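Local coordinates for Lactamase_B domain-containing protein (PDB 7EV5), which is a two-zinc metallo-hydrolase with dual activity that structurally resembles B3 metallo-beta-lactamases and glyoxalase II, and probably hydrolyses beta-lactams and glutathione thioesters, at residues T38-E43 and D68-P73; T53-D58 and H82-P87; S92-G97 and D161-D166; D150-Q155 and N176-L181; R184-S189 and L194-Q199. One frame throughout, in Å; residues are numbered along the deposited sequence. Where two conformers were deposited one is given.

Contact 1: residues T38-E43 and D68-P73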
# COMPACT_ATOMS: atom_id res chain seq x y z
N THR A 38 -9.68 -16.11 4.39
CA THR A 38 -10.55 -17.15 3.84
C THR A 38 -10.69 -17.02 2.33
O THR A 38 -10.79 -18.05 1.65
CB THR A 38 -11.91 -17.18 4.55
OG1 THR A 38 -12.59 -15.93 4.39
CG2 THR A 38 -11.76 -17.51 6.04
N TRP A 39 -10.68 -15.80 1.78
CA TRP A 39 -10.70 -15.66 0.33
C TRP A 39 -9.47 -16.28 -0.30
O TRP A 39 -9.56 -17.03 -1.28
CB TRP A 39 -10.83 -14.19 -0.09
CG TRP A 39 -10.83 -14.01 -1.59
CD1 TRP A 39 -11.90 -14.17 -2.42
CD2 TRP A 39 -9.72 -13.66 -2.43
NE1 TRP A 39 -11.53 -13.93 -3.72
CE2 TRP A 39 -10.19 -13.62 -3.75
CE3 TRP A 39 -8.38 -13.38 -2.19
CZ2 TRP A 39 -9.37 -13.30 -4.83
CZ3 TRP A 39 -7.56 -13.06 -3.26
CH2 TRP A 39 -8.06 -13.02 -4.56
N LEU A 40 -8.29 -15.97 0.25
CA LEU A 40 -7.06 -16.56 -0.27
C LEU A 40 -7.13 -18.08 -0.25
O LEU A 40 -6.70 -18.75 -1.21
CB LEU A 40 -5.86 -16.08 0.55
CG LEU A 40 -5.47 -14.61 0.38
CD1 LEU A 40 -4.66 -14.15 1.57
CD2 LEU A 40 -4.71 -14.41 -0.93
N LYS A 41 -7.66 -18.65 0.82
CA LYS A 41 -7.74 -20.10 0.94
C LYS A 41 -8.78 -20.69 -0.01
O LYS A 41 -8.55 -21.74 -0.61
CB LYS A 41 -8.01 -20.50 2.39
CG LYS A 41 -6.86 -20.15 3.30
CD LYS A 41 -6.96 -20.83 4.65
CE LYS A 41 -5.64 -20.76 5.39
NZ LYS A 41 -4.61 -21.68 4.81
N ARG A 42 -9.94 -20.03 -0.15
CA ARG A 42 -10.94 -20.52 -1.10
C ARG A 42 -10.38 -20.54 -2.52
O ARG A 42 -10.69 -21.45 -3.30
CB ARG A 42 -12.20 -19.65 -1.04
CG ARG A 42 -13.01 -19.85 0.22
CD ARG A 42 -14.39 -19.21 0.13
NE ARG A 42 -14.34 -17.80 -0.24
CZ ARG A 42 -14.22 -16.79 0.63
NH1 ARG A 42 -14.12 -17.03 1.93
NH2 ARG A 42 -14.20 -15.54 0.18
N GLU A 43 -9.57 -19.55 -2.87
CA GLU A 43 -8.97 -19.44 -4.19
C GLU A 43 -7.72 -20.29 -4.34
O GLU A 43 -7.13 -20.31 -5.43
CB GLU A 43 -8.67 -17.98 -4.52
CG GLU A 43 -9.90 -17.10 -4.54
CD GLU A 43 -10.95 -17.59 -5.52
OE1 GLU A 43 -10.60 -17.81 -6.69
OE2 GLU A 43 -12.11 -17.76 -5.10
N ASP A 68 0.87 -14.51 10.43
CA ASP A 68 0.90 -15.73 11.24
C ASP A 68 0.31 -16.91 10.48
O ASP A 68 0.86 -18.02 10.53
CB ASP A 68 0.12 -15.52 12.54
CG ASP A 68 0.84 -14.59 13.52
OD1 ASP A 68 2.03 -14.29 13.33
OD2 ASP A 68 0.19 -14.17 14.51
N THR A 69 -0.80 -16.69 9.76
CA THR A 69 -1.47 -17.78 9.06
C THR A 69 -0.59 -18.37 7.96
O THR A 69 -0.53 -19.60 7.80
CB THR A 69 -2.78 -17.28 8.46
OG1 THR A 69 -3.67 -16.90 9.51
CG2 THR A 69 -3.43 -18.36 7.60
N PHE A 70 0.10 -17.52 7.20
CA PHE A 70 0.81 -17.96 6.01
C PHE A 70 2.32 -18.02 6.17
O PHE A 70 3.00 -18.49 5.24
CB PHE A 70 0.45 -17.07 4.81
CG PHE A 70 -0.99 -17.16 4.40
CD1 PHE A 70 -1.48 -18.28 3.74
CD2 PHE A 70 -1.87 -16.11 4.67
CE1 PHE A 70 -2.81 -18.36 3.37
CE2 PHE A 70 -3.19 -16.18 4.30
CZ PHE A 70 -3.67 -17.31 3.65
N SER A 71 2.86 -17.58 7.30
CA SER A 71 4.30 -17.58 7.55
C SER A 71 5.06 -16.87 6.43
O SER A 71 5.92 -17.43 5.76
CB SER A 71 4.85 -18.99 7.77
OG SER A 71 4.17 -19.62 8.84
N ILE A 72 4.70 -15.61 6.24
CA ILE A 72 5.27 -14.80 5.16
C ILE A 72 5.89 -13.52 5.70
O ILE A 72 5.49 -13.02 6.75
CB ILE A 72 4.23 -14.51 4.07
CG1 ILE A 72 2.98 -13.88 4.68
CG2 ILE A 72 3.90 -15.79 3.31
CD1 ILE A 72 1.97 -13.48 3.65
N PRO A 73 6.88 -12.98 5.00
CA PRO A 73 7.54 -11.75 5.45
C PRO A 73 6.68 -10.52 5.22
O PRO A 73 5.81 -10.49 4.35
CB PRO A 73 8.78 -11.69 4.55
CG PRO A 73 8.40 -12.45 3.32
CD PRO A 73 7.55 -13.58 3.83
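Leu-40 and Phe-70 form the close-packed half of this meeting between two helix ends. One methyl, Leu-40 CD1, reaches Phe-70 CE2 at 3.7 Å, and Leu-40 CB lies 4.0 Å from Phe-70 CZ, so the leucine takes up the far end of the ring with its base as well as its tip. Thr-69 CG2 sits over the centre of that ring's face from within its own helix, while Ile-37 of helix 33-42 and Pro-47 of strand 46-51 also touch the phenyl. The outer half is loose. The extended chain of exposed Lys-41 bends at its last torsion (chi4 -73°), bringing CE to 3.9 Å from Thr-69 CG2 and leaving NZ 4.0 Å from Phe-70 CE1, an oblique approach without a bond. The hydroxyl of Thr-69 turns back to Ala-65 O of its own helix. Helices 33-42 and 63-70 belong to successive right-handed beta-alpha-beta crossovers, neighbours on the outer face of one sheet of the metallo-beta-lactamase sandwich.

Contact 2: residues T53-D58 and H82-P87. With ZN (zinc ion), chain B; ZN (zinc ion), chain C.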
# COMPACT_ATOMS: atom_id res chain seq x y z
N THR A 53 2.51 -0.31 1.65
CA THR A 53 2.80 1.01 1.11
C THR A 53 3.20 1.97 2.22
O THR A 53 4.04 2.85 2.02
CB THR A 53 1.61 1.57 0.33
OG1 THR A 53 0.50 1.80 1.21
CG2 THR A 53 1.20 0.64 -0.79
N HIS A 54 2.59 1.81 3.39
CA HIS A 54 2.87 2.61 4.58
C HIS A 54 2.20 1.94 5.76
O HIS A 54 1.45 0.96 5.60
CB HIS A 54 2.51 4.10 4.42
CG HIS A 54 1.03 4.41 4.28
ND1 HIS A 54 0.23 3.86 3.30
CD2 HIS A 54 0.25 5.28 4.96
CE1 HIS A 54 -0.99 4.38 3.40
NE2 HIS A 54 -1.00 5.23 4.41
N ALA A 55 2.45 2.47 6.96
CA ALA A 55 2.07 1.80 8.19
C ALA A 55 0.98 2.51 8.97
O ALA A 55 0.84 2.29 10.17
CB ALA A 55 3.29 1.53 9.08
N HIS A 56 0.18 3.34 8.30
CA HIS A 56 -1.02 3.83 8.96
C HIS A 56 -1.90 2.66 9.37
O HIS A 56 -1.95 1.62 8.70
CB HIS A 56 -1.81 4.76 8.04
CG HIS A 56 -1.29 6.16 8.02
ND1 HIS A 56 -1.46 6.99 6.94
CD2 HIS A 56 -0.62 6.88 8.95
CE1 HIS A 56 -0.92 8.17 7.20
NE2 HIS A 56 -0.40 8.13 8.41
N PHE A 57 -2.61 2.84 10.49
CA PHE A 57 -3.39 1.76 11.09
C PHE A 57 -4.34 1.09 10.10
O PHE A 57 -4.59 -0.12 10.18
CB PHE A 57 -4.16 2.28 12.31
CG PHE A 57 -5.34 3.15 11.95
CD1 PHE A 57 -6.63 2.62 11.85
CD2 PHE A 57 -5.16 4.50 11.68
CE1 PHE A 57 -7.70 3.42 11.51
CE2 PHE A 57 -6.23 5.31 11.33
CZ PHE A 57 -7.50 4.77 11.24
N ASP A 58 -4.93 1.87 9.18
CA ASP A 58 -5.94 1.33 8.28
C ASP A 58 -5.34 0.46 7.20
O ASP A 58 -6.09 -0.16 6.43
CB ASP A 58 -6.79 2.47 7.69
CG ASP A 58 -5.97 3.49 6.91
OD1 ASP A 58 -5.04 4.08 7.51
OD2 ASP A 58 -6.30 3.71 5.72
N HIS A 82 8.95 1.96 13.36
CA HIS A 82 8.36 1.99 14.69
C HIS A 82 6.85 2.09 14.67
O HIS A 82 6.22 1.93 15.72
CB HIS A 82 8.88 3.21 15.47
CG HIS A 82 10.36 3.20 15.69
ND1 HIS A 82 11.01 2.19 16.37
CD2 HIS A 82 11.32 4.08 15.32
CE1 HIS A 82 12.30 2.45 16.41
NE2 HIS A 82 12.52 3.59 15.79
N TRP A 83 6.24 2.35 13.51
CA TRP A 83 4.81 2.64 13.49
C TRP A 83 3.95 1.40 13.66
O TRP A 83 2.81 1.51 14.13
CB TRP A 83 4.43 3.31 12.16
CG TRP A 83 4.89 4.72 12.04
CD1 TRP A 83 5.94 5.32 12.68
CD2 TRP A 83 4.32 5.72 11.20
NE1 TRP A 83 6.05 6.64 12.29
CE2 TRP A 83 5.05 6.91 11.39
CE3 TRP A 83 3.24 5.72 10.32
CZ2 TRP A 83 4.75 8.10 10.71
CZ3 TRP A 83 2.94 6.90 9.65
CH2 TRP A 83 3.69 8.07 9.85
N LEU A 84 4.44 0.22 13.27
CA LEU A 84 3.61 -0.98 13.32
C LEU A 84 3.16 -1.27 14.74
O LEU A 84 2.00 -1.64 14.97
CB LEU A 84 4.39 -2.17 12.77
CG LEU A 84 4.67 -2.15 11.27
CD1 LEU A 84 5.46 -3.40 10.91
CD2 LEU A 84 3.39 -2.06 10.43
N GLU A 85 4.05 -1.11 15.70
CA GLU A 85 3.81 -1.55 17.07
C GLU A 85 3.45 -0.41 18.00
O GLU A 85 3.24 -0.65 19.19
CB GLU A 85 5.06 -2.25 17.60
CG GLU A 85 5.36 -3.56 16.90
CD GLU A 85 6.77 -4.04 17.16
OE1 GLU A 85 7.70 -3.48 16.55
OE2 GLU A 85 6.94 -4.95 17.98
N ASP A 86 3.39 0.82 17.50
CA ASP A 86 3.14 2.00 18.33
C ASP A 86 1.87 2.69 17.87
O ASP A 86 1.88 3.40 16.84
CB ASP A 86 4.34 2.94 18.29
CG ASP A 86 4.29 4.01 19.36
OD1 ASP A 86 3.17 4.31 19.83
OD2 ASP A 86 5.36 4.54 19.72
N PRO A 87 0.77 2.54 18.60
CA PRO A 87 -0.50 3.15 18.18
C PRO A 87 -0.51 4.66 18.29
O PRO A 87 -1.40 5.29 17.70
CB PRO A 87 -1.53 2.52 19.13
CG PRO A 87 -0.74 2.30 20.40
CD PRO A 87 0.68 1.98 19.97
ZN ZN B . -2.43 6.55 5.11
ZN ZN C . -5.11 4.90 4.08
O HOH W 1 -4.19 5.88 5.56
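The two loops come closest at Ala-55 and Trp-83, whose CA atoms lie 6.0 Å apart with both CB atoms facing across the contact. The alanine methyl is held by two side chains: Ala-55 CB meets Trp-83 CB at 3.7 Å and Leu-84 CD2 at 3.8 Å, with Leu-76 of the neighbouring strand also against it. With CG of Trp-83 beside the backbone N (chi1 -73°) and the indole turned further at chi2, the six-membered ring reaches past Ala-55 to His-56. There Trp-83 CZ3 approaches His-56 CD2 at 3.6 Å. The two side chains point the same way with planes 26° apart, yet the rings are slid so far that they hardly overlap.

The same imidazole binds metal through ND1. His-56 ND1 and His-54 NE2 bind one and the same zinc ion, together with His-131, and Asp-58 OD2 binds the second; a water lies between the metals and donates to Asp-58 OD1 at 2.8 Å. Behind the metal, His-54 ND1 gives a nearly straight bond (163°) in its ring plane to Thr-53 OG1, itself linked to Asp-28. This is the HxHxDH signature of the metallo-beta-lactamase superfamily. The apolar packing thus borders a ligand ring whose rotation the zinc bond probably restricts, and the Thr-53 link probably fixes the orientation of His-54 and may polarise it.

Contact 3: residues S92-G97 and D161-D166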
# COMPACT_ATOMS: atom_id res chain seq x y z
N SER A 92 -3.83 5.26 14.94
CA SER A 92 -5.03 4.60 15.46
C SER A 92 -5.56 5.33 16.69
O SER A 92 -6.76 5.62 16.77
CB SER A 92 -4.78 3.13 15.80
OG SER A 92 -3.58 2.94 16.54
N SER A 93 -4.70 5.59 17.67
CA SER A 93 -5.17 6.24 18.89
C SER A 93 -5.77 7.60 18.59
O SER A 93 -6.87 7.92 19.05
CB SER A 93 -4.02 6.37 19.89
OG SER A 93 -3.57 5.10 20.32
N ARG A 94 -5.06 8.41 17.81
CA ARG A 94 -5.51 9.79 17.59
C ARG A 94 -6.77 9.85 16.73
O ARG A 94 -7.66 10.67 16.99
CB ARG A 94 -4.39 10.59 16.94
CG ARG A 94 -3.35 11.13 17.89
CD ARG A 94 -2.66 12.28 17.20
NE ARG A 94 -1.42 12.70 17.83
CZ ARG A 94 -1.10 13.97 17.97
NH1 ARG A 94 -1.95 14.90 17.57
NH2 ARG A 94 0.05 14.31 18.52
N LEU A 95 -6.86 9.02 15.68
CA LEU A 95 -7.94 9.15 14.73
C LEU A 95 -9.15 8.30 15.09
O LEU A 95 -10.25 8.61 14.62
CB LEU A 95 -7.47 8.81 13.31
CG LEU A 95 -6.47 9.79 12.70
CD1 LEU A 95 -6.03 9.30 11.32
CD2 LEU A 95 -7.05 11.20 12.61
N THR A 96 -8.98 7.26 15.90
CA THR A 96 -10.08 6.36 16.23
C THR A 96 -10.31 6.16 17.72
O THR A 96 -11.34 5.58 18.10
CB THR A 96 -9.91 4.97 15.57
OG1 THR A 96 -9.06 4.15 16.37
CG2 THR A 96 -9.35 5.09 14.15
N GLY A 97 -9.39 6.60 18.58
CA GLY A 97 -9.55 6.43 20.00
C GLY A 97 -9.26 5.05 20.51
O GLY A 97 -9.53 4.77 21.69
N ASP A 161 -2.16 16.07 6.47
CA ASP A 161 -2.34 16.62 7.80
C ASP A 161 -2.00 15.64 8.92
O ASP A 161 -2.23 15.96 10.09
CB ASP A 161 -3.77 17.13 7.97
CG ASP A 161 -4.82 16.06 7.70
OD1 ASP A 161 -4.53 15.08 6.99
OD2 ASP A 161 -5.96 16.21 8.19
N LEU A 162 -1.47 14.45 8.60
CA LEU A 162 -1.15 13.46 9.61
C LEU A 162 0.33 13.53 10.00
O LEU A 162 1.05 14.45 9.61
CB LEU A 162 -1.63 12.07 9.16
CG LEU A 162 -3.09 11.97 8.71
CD1 LEU A 162 -3.46 10.54 8.28
CD2 LEU A 162 -4.03 12.47 9.80
N ARG A 163 0.79 12.55 10.78
CA ARG A 163 2.16 12.57 11.28
C ARG A 163 3.17 12.59 10.13
O ARG A 163 3.19 11.70 9.28
CB ARG A 163 2.40 11.34 12.17
CG ARG A 163 3.83 11.21 12.69
CD ARG A 163 3.95 10.07 13.70
NE ARG A 163 3.00 10.23 14.80
CZ ARG A 163 3.25 10.94 15.89
NH1 ARG A 163 4.42 11.55 16.04
NH2 ARG A 163 2.33 11.05 16.85
N GLY A 164 4.01 13.62 10.12
CA GLY A 164 4.98 13.74 9.05
C GLY A 164 4.41 14.16 7.72
O GLY A 164 5.14 14.14 6.72
N GLY A 165 3.14 14.53 7.65
CA GLY A 165 2.57 14.97 6.39
C GLY A 165 3.20 16.25 5.89
O GLY A 165 3.59 17.13 6.66
N ASP A 166 3.31 16.35 4.56
CA ASP A 166 3.95 17.50 3.93
C ASP A 166 3.39 17.60 2.52
O ASP A 166 3.77 16.82 1.65
CB ASP A 166 5.46 17.31 3.91
CG ASP A 166 6.20 18.49 3.28
OD1 ASP A 166 5.56 19.32 2.61
OD2 ASP A 166 7.43 18.56 3.46
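Leu-95 and Leu-162 meet at an angle, one methyl of the helix residue lying against the forked end of the other. Leu-95 CD1 is 4.0 Å from Leu-162 CD2 and 4.2 Å from Leu-162 CD1, an ordinary van der Waals fit rather than a tight one. Both leucines carry CG beside the backbone N (chi1 -68° and -52°) and are extended beyond it. For Leu-95 this continues a CB already directed at the other segment, whereas the CB of Leu-162 is not aimed at the helix, and the branched tip makes the approach.

Beside this pair, Arg-94 and Arg-163 bring two long side chains together. Arg-94 NE lies 4.2 Å from Arg-163 NH2, neither guanidinium presenting a clear face or edge to the other. Arg-163 was modelled in two conformers, however, so this proximity of like charges is doubtful evidence of strain.

The backbones behind these side chains are held locally. Ser-92 O accepts from both Thr-96 N and Thr-96 OG1, which come from opposite faces of its plane. On the other segment, Gly-165 N bonds Leu-162 O at 2.9 Å, closing a type II turn with Gly-164 in its third position.

Leu-162 also touches the zinc ligand His-56, and Arg-163 touches Trp-83. The arrangement is a surface bridge between the short helix 92-96 and a loop bordering the dinuclear zinc site, as in the loop-lined active-site rims of metallo-beta-lactamase folds.

Contact 4: residues D150-Q155 and N176-L181. With ZN (zinc ion), chain C.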
# COMPACT_ATOMS: atom_id res chain seq x y z
N ASP A 150 -1.53 5.82 -0.47
CA ASP A 150 -2.39 6.98 -0.27
C ASP A 150 -1.81 8.24 -0.88
O ASP A 150 -2.11 9.34 -0.41
CB ASP A 150 -2.70 7.17 1.22
CG ASP A 150 -3.59 6.07 1.78
OD1 ASP A 150 -3.93 5.13 1.05
OD2 ASP A 150 -3.92 6.15 2.99
N VAL A 151 -1.02 8.12 -1.94
CA VAL A 151 -0.47 9.30 -2.59
C VAL A 151 -1.48 9.94 -3.54
O VAL A 151 -1.72 11.15 -3.50
CB VAL A 151 0.84 8.91 -3.31
CG1 VAL A 151 1.34 10.06 -4.16
CG2 VAL A 151 1.90 8.51 -2.29
N LEU A 152 -2.07 9.12 -4.41
CA LEU A 152 -2.89 9.59 -5.52
C LEU A 152 -4.14 8.73 -5.58
O LEU A 152 -4.05 7.50 -5.64
CB LEU A 152 -2.12 9.46 -6.84
CG LEU A 152 -2.86 9.81 -8.14
CD1 LEU A 152 -3.30 11.27 -8.15
CD2 LEU A 152 -2.02 9.47 -9.36
N PHE A 153 -5.31 9.37 -5.56
CA PHE A 153 -6.57 8.66 -5.66
C PHE A 153 -7.27 9.09 -6.93
O PHE A 153 -6.85 10.03 -7.62
CB PHE A 153 -7.49 8.99 -4.48
CG PHE A 153 -6.87 8.78 -3.13
CD1 PHE A 153 -6.47 7.51 -2.72
CD2 PHE A 153 -6.71 9.84 -2.24
CE1 PHE A 153 -5.91 7.31 -1.45
CE2 PHE A 153 -6.15 9.64 -0.98
CZ PHE A 153 -5.74 8.38 -0.58
N GLN A 154 -8.36 8.39 -7.26
CA GLN A 154 -9.24 8.86 -8.31
C GLN A 154 -9.89 10.16 -7.85
O GLN A 154 -10.64 10.17 -6.87
CB GLN A 154 -10.31 7.81 -8.59
CG GLN A 154 -11.19 8.13 -9.77
CD GLN A 154 -12.38 7.22 -9.85
OE1 GLN A 154 -13.25 7.23 -8.98
NE2 GLN A 154 -12.42 6.38 -10.89
N GLN A 155 -9.56 11.27 -8.52
CA GLN A 155 -10.13 12.60 -8.28
C GLN A 155 -9.63 13.30 -7.02
O GLN A 155 -10.15 14.38 -6.69
CB GLN A 155 -11.67 12.61 -8.32
CG GLN A 155 -12.26 12.43 -9.70
CD GLN A 155 -11.96 13.61 -10.60
OE1 GLN A 155 -11.25 13.47 -11.60
NE2 GLN A 155 -12.49 14.77 -10.25
N ASN A 176 6.90 14.15 -9.91
CA ASN A 176 8.24 13.72 -10.28
C ASN A 176 8.40 12.21 -10.34
O ASN A 176 9.29 11.72 -11.05
CB ASN A 176 9.30 14.30 -9.34
CG ASN A 176 9.31 15.82 -9.33
OD1 ASN A 176 8.86 16.46 -10.27
ND2 ASN A 176 9.79 16.40 -8.23
N LYS A 177 7.58 11.45 -9.62
CA LYS A 177 7.76 10.01 -9.54
C LYS A 177 6.59 9.20 -10.05
O LYS A 177 6.80 8.13 -10.63
CB LYS A 177 8.08 9.62 -8.09
CG LYS A 177 9.33 10.33 -7.57
CD LYS A 177 9.61 9.98 -6.14
CE LYS A 177 10.89 10.67 -5.69
NZ LYS A 177 11.10 10.53 -4.22
N ILE A 178 5.36 9.65 -9.86
CA ILE A 178 4.19 8.86 -10.24
C ILE A 178 3.72 9.18 -11.65
O ILE A 178 3.63 8.29 -12.50
CB ILE A 178 3.07 9.01 -9.21
CG1 ILE A 178 3.53 8.33 -7.92
CG2 ILE A 178 1.76 8.41 -9.72
CD1 ILE A 178 2.50 8.33 -6.85
N LEU A 179 3.43 10.45 -11.92
CA LEU A 179 2.88 10.81 -13.22
C LEU A 179 3.80 10.53 -14.41
O LEU A 179 3.25 10.35 -15.52
CB LEU A 179 2.36 12.26 -13.21
CG LEU A 179 1.22 12.52 -12.22
CD1 LEU A 179 0.77 13.97 -12.30
CD2 LEU A 179 0.04 11.58 -12.45
N PRO A 180 5.13 10.48 -14.30
CA PRO A 180 5.94 10.07 -15.47
C PRO A 180 5.76 8.62 -15.89
O PRO A 180 6.24 8.25 -16.97
CB PRO A 180 7.38 10.35 -15.04
CG PRO A 180 7.26 11.36 -13.95
CD PRO A 180 6.00 11.00 -13.22
N LEU A 181 5.12 7.78 -15.08
CA LEU A 181 4.90 6.39 -15.46
C LEU A 181 3.92 6.32 -16.64
O LEU A 181 3.19 7.27 -16.91
CB LEU A 181 4.35 5.62 -14.26
CG LEU A 181 5.38 5.41 -13.15
CD1 LEU A 181 4.72 4.87 -11.90
CD2 LEU A 181 6.50 4.48 -13.62
ZN ZN C . -5.11 4.90 4.08
O HOH W 1 -4.19 5.88 5.56
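Asp-150 OD2, one residue ahead of the Val-151 that packs on Ile-178, is shared by the two metals. It lies 2.0 Å from the zinc ion also bound by Asp-58, and makes a longer approach to the one held by His-54 and His-56. His-59 and His-191 complete the nearer site together with the water between the metals.

Immediately after this ligand the chain turns apolar. Val-151 CG1 and Ile-178 CD1 are only 3.4 Å apart, tighter than usual for two methyls. The valine branch gets there because CG1 is anti to the backbone N (chi1 172°), and it meets the isoleucine at a slant. Here the end of helix 167-178 packs on the chain just after strand 145-149 of the second sheet, in the alpha-beta/beta-alpha sandwich of the metallo-beta-lactamase fold, with Leu-170 and Ile-174 adding to the cover over Val-151.

Further along, Leu-152 and Ile-178 run past one another in opposite directions, Leu-152 CD2 touching Ile-178 CG2 at 3.9 Å. The same leucine methyl lies at a looser 4.3 Å from Leu-179 CD2. Beyond the helix, Leu-181 N bonds Ile-178 O at 3.0 Å, closing a type I turn.

Contact 5: residues R184-S189 and L194-Q199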
# COMPACT_ATOMS: atom_id res chain seq x y z
N ARG A 184 -1.24 4.34 -19.30
CA ARG A 184 -2.18 3.23 -19.12
C ARG A 184 -2.03 2.52 -17.77
O ARG A 184 -2.85 1.65 -17.46
CB ARG A 184 -2.10 2.21 -20.27
CG ARG A 184 -1.05 1.11 -20.11
CD ARG A 184 -1.24 -0.03 -21.13
NE ARG A 184 -0.34 -1.15 -20.87
CZ ARG A 184 -0.73 -2.40 -20.70
NH1 ARG A 184 -2.02 -2.71 -20.75
NH2 ARG A 184 0.16 -3.35 -20.46
N THR A 185 -1.03 2.89 -16.97
CA THR A 185 -0.80 2.23 -15.69
C THR A 185 -1.99 2.43 -14.76
O THR A 185 -2.44 3.56 -14.54
CB THR A 185 0.44 2.83 -15.02
OG1 THR A 185 1.55 2.75 -15.91
CG2 THR A 185 0.77 2.07 -13.74
N ILE A 186 -2.49 1.33 -14.20
CA ILE A 186 -3.56 1.42 -13.21
C ILE A 186 -2.98 1.94 -11.91
O ILE A 186 -1.94 1.47 -11.43
CB ILE A 186 -4.23 0.05 -13.03
CG1 ILE A 186 -5.07 -0.28 -14.27
CG2 ILE A 186 -5.08 0.03 -11.77
CD1 ILE A 186 -5.57 -1.72 -14.30
N VAL A 187 -3.64 2.95 -11.34
CA VAL A 187 -3.30 3.45 -10.01
C VAL A 187 -4.17 2.68 -9.02
O VAL A 187 -5.39 2.91 -8.93
CB VAL A 187 -3.50 4.96 -9.90
CG1 VAL A 187 -3.23 5.45 -8.48
CG2 VAL A 187 -2.56 5.67 -10.87
N ALA A 188 -3.56 1.73 -8.31
CA ALA A 188 -4.25 0.90 -7.32
C ALA A 188 -3.91 1.52 -5.97
O ALA A 188 -2.88 1.23 -5.37
CB ALA A 188 -3.80 -0.56 -7.44
N SER A 189 -4.80 2.39 -5.50
CA SER A 189 -4.56 3.24 -4.35
C SER A 189 -5.27 2.69 -3.11
O SER A 189 -6.02 1.72 -3.16
CB SER A 189 -5.03 4.66 -4.64
OG SER A 189 -6.45 4.71 -4.66
N LEU A 194 -10.31 2.24 -8.53
CA LEU A 194 -9.14 2.23 -9.40
C LEU A 194 -9.21 3.38 -10.40
O LEU A 194 -10.29 3.88 -10.75
CB LEU A 194 -9.09 0.91 -10.17
CG LEU A 194 -8.87 -0.37 -9.37
CD1 LEU A 194 -9.03 -1.56 -10.29
CD2 LEU A 194 -7.48 -0.36 -8.72
N THR A 195 -8.04 3.81 -10.86
CA THR A 195 -7.94 4.81 -11.92
C THR A 195 -6.68 4.51 -12.72
O THR A 195 -6.05 3.46 -12.55
CB THR A 195 -8.02 6.22 -11.33
OG1 THR A 195 -8.17 7.15 -12.40
CG2 THR A 195 -6.78 6.56 -10.52
N THR A 196 -6.33 5.40 -13.64
CA THR A 196 -5.08 5.28 -14.37
C THR A 196 -4.32 6.59 -14.28
O THR A 196 -4.88 7.64 -13.95
CB THR A 196 -5.26 4.90 -15.85
OG1 THR A 196 -6.01 5.93 -16.51
CG2 THR A 196 -5.97 3.55 -15.98
N ILE A 197 -3.02 6.49 -14.56
CA ILE A 197 -2.16 7.68 -14.58
C ILE A 197 -2.71 8.72 -15.55
O ILE A 197 -2.87 9.89 -15.20
CB ILE A 197 -0.72 7.29 -14.93
CG1 ILE A 197 -0.12 6.40 -13.84
CG2 ILE A 197 0.12 8.56 -15.15
CD1 ILE A 197 0.29 7.14 -12.61
N GLY A 198 -3.03 8.28 -16.77
CA GLY A 198 -3.51 9.22 -17.78
C GLY A 198 -4.80 9.91 -17.37
O GLY A 198 -4.96 11.12 -17.57
N GLN A 199 -5.74 9.15 -16.79
CA GLN A 199 -7.00 9.76 -16.38
C GLN A 199 -6.80 10.82 -15.31
O GLN A 199 -7.47 11.85 -15.32
CB GLN A 199 -7.97 8.68 -15.90
CG GLN A 199 -8.55 7.85 -17.04
CD GLN A 199 -9.13 8.70 -18.15
OE1 GLN A 199 -9.99 9.55 -17.92
NE2 GLN A 199 -8.65 8.48 -19.37
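Val-187 and Thr-195 form the hydrogen-bonded pair of this antiparallel hairpin, and their two bonds are unequal. Val-187 N gives Thr-195 O a 2.7 Å bond, although the donor stands 45° out of the carbonyl plane. Thr-195 N reaches Val-187 O at a weak 3.4 Å. Thr-195 O also receives a CA-H contact from Ile-186 CA at 3.3 Å, and the adjoining Ile-186 and Thr-196 make the non-hydrogen-bonded pair.

At the far end, Thr-185 O accepts from Ile-197 N at 3.0 Å, the C=O...donor angle of 165° putting the donor nitrogen almost in line with the carbonyl; Thr-196 CA adds a CH...O contact. The first turn of the next helix is capped by Thr-196 OG1, which takes Gln-199 N at 3.2 Å. That hydroxyl lies between backbone N and carbonyl carbon (chi1 62°), within range of the amide ahead. The hydroxyls of Thr-185 and Thr-195 have partners outside the two segments: Pro-182 O and Glu-200 OE2.

Apolar branches pack on both faces. Val-187 CG2 meets Ile-197 CD1 at 3.6 Å, the side chains crossing near a right angle, while Leu-194 CD2 lies 3.9 Å from both Ile-186 CG2 and Ala-188 CB. Strand 186-189 bonds along its other edge to strand 145-149, Leu-194 and Ile-186 rest on Phe-2 in the facing sheet, and strand 195-196 ends the sheet before helix 197-203.

Metal chemistry and plain packing divide these five contacts. Contacts 2 and 4 are buried and supply ligands to the same zinc pair from different parts of the chain, sharing one zinc ion and the water between the metals, though their centres are about 22 Å apart. Contact 3 lies at the surface, yet touches contact 2 through Phe-57 and Pro-87. Contacts 4 and 5 adjoin, with Ile-178 against Ile-197, and are joined in sequence by the link from helix 167-178 to strand 186-189; contact 5, partly buried like contact 1, is alone knit by cross-segment backbone bonds. Contact 1, remote from the zincs and across the chain's centre from contact 4, has helix-to-helix side-chain packing alone.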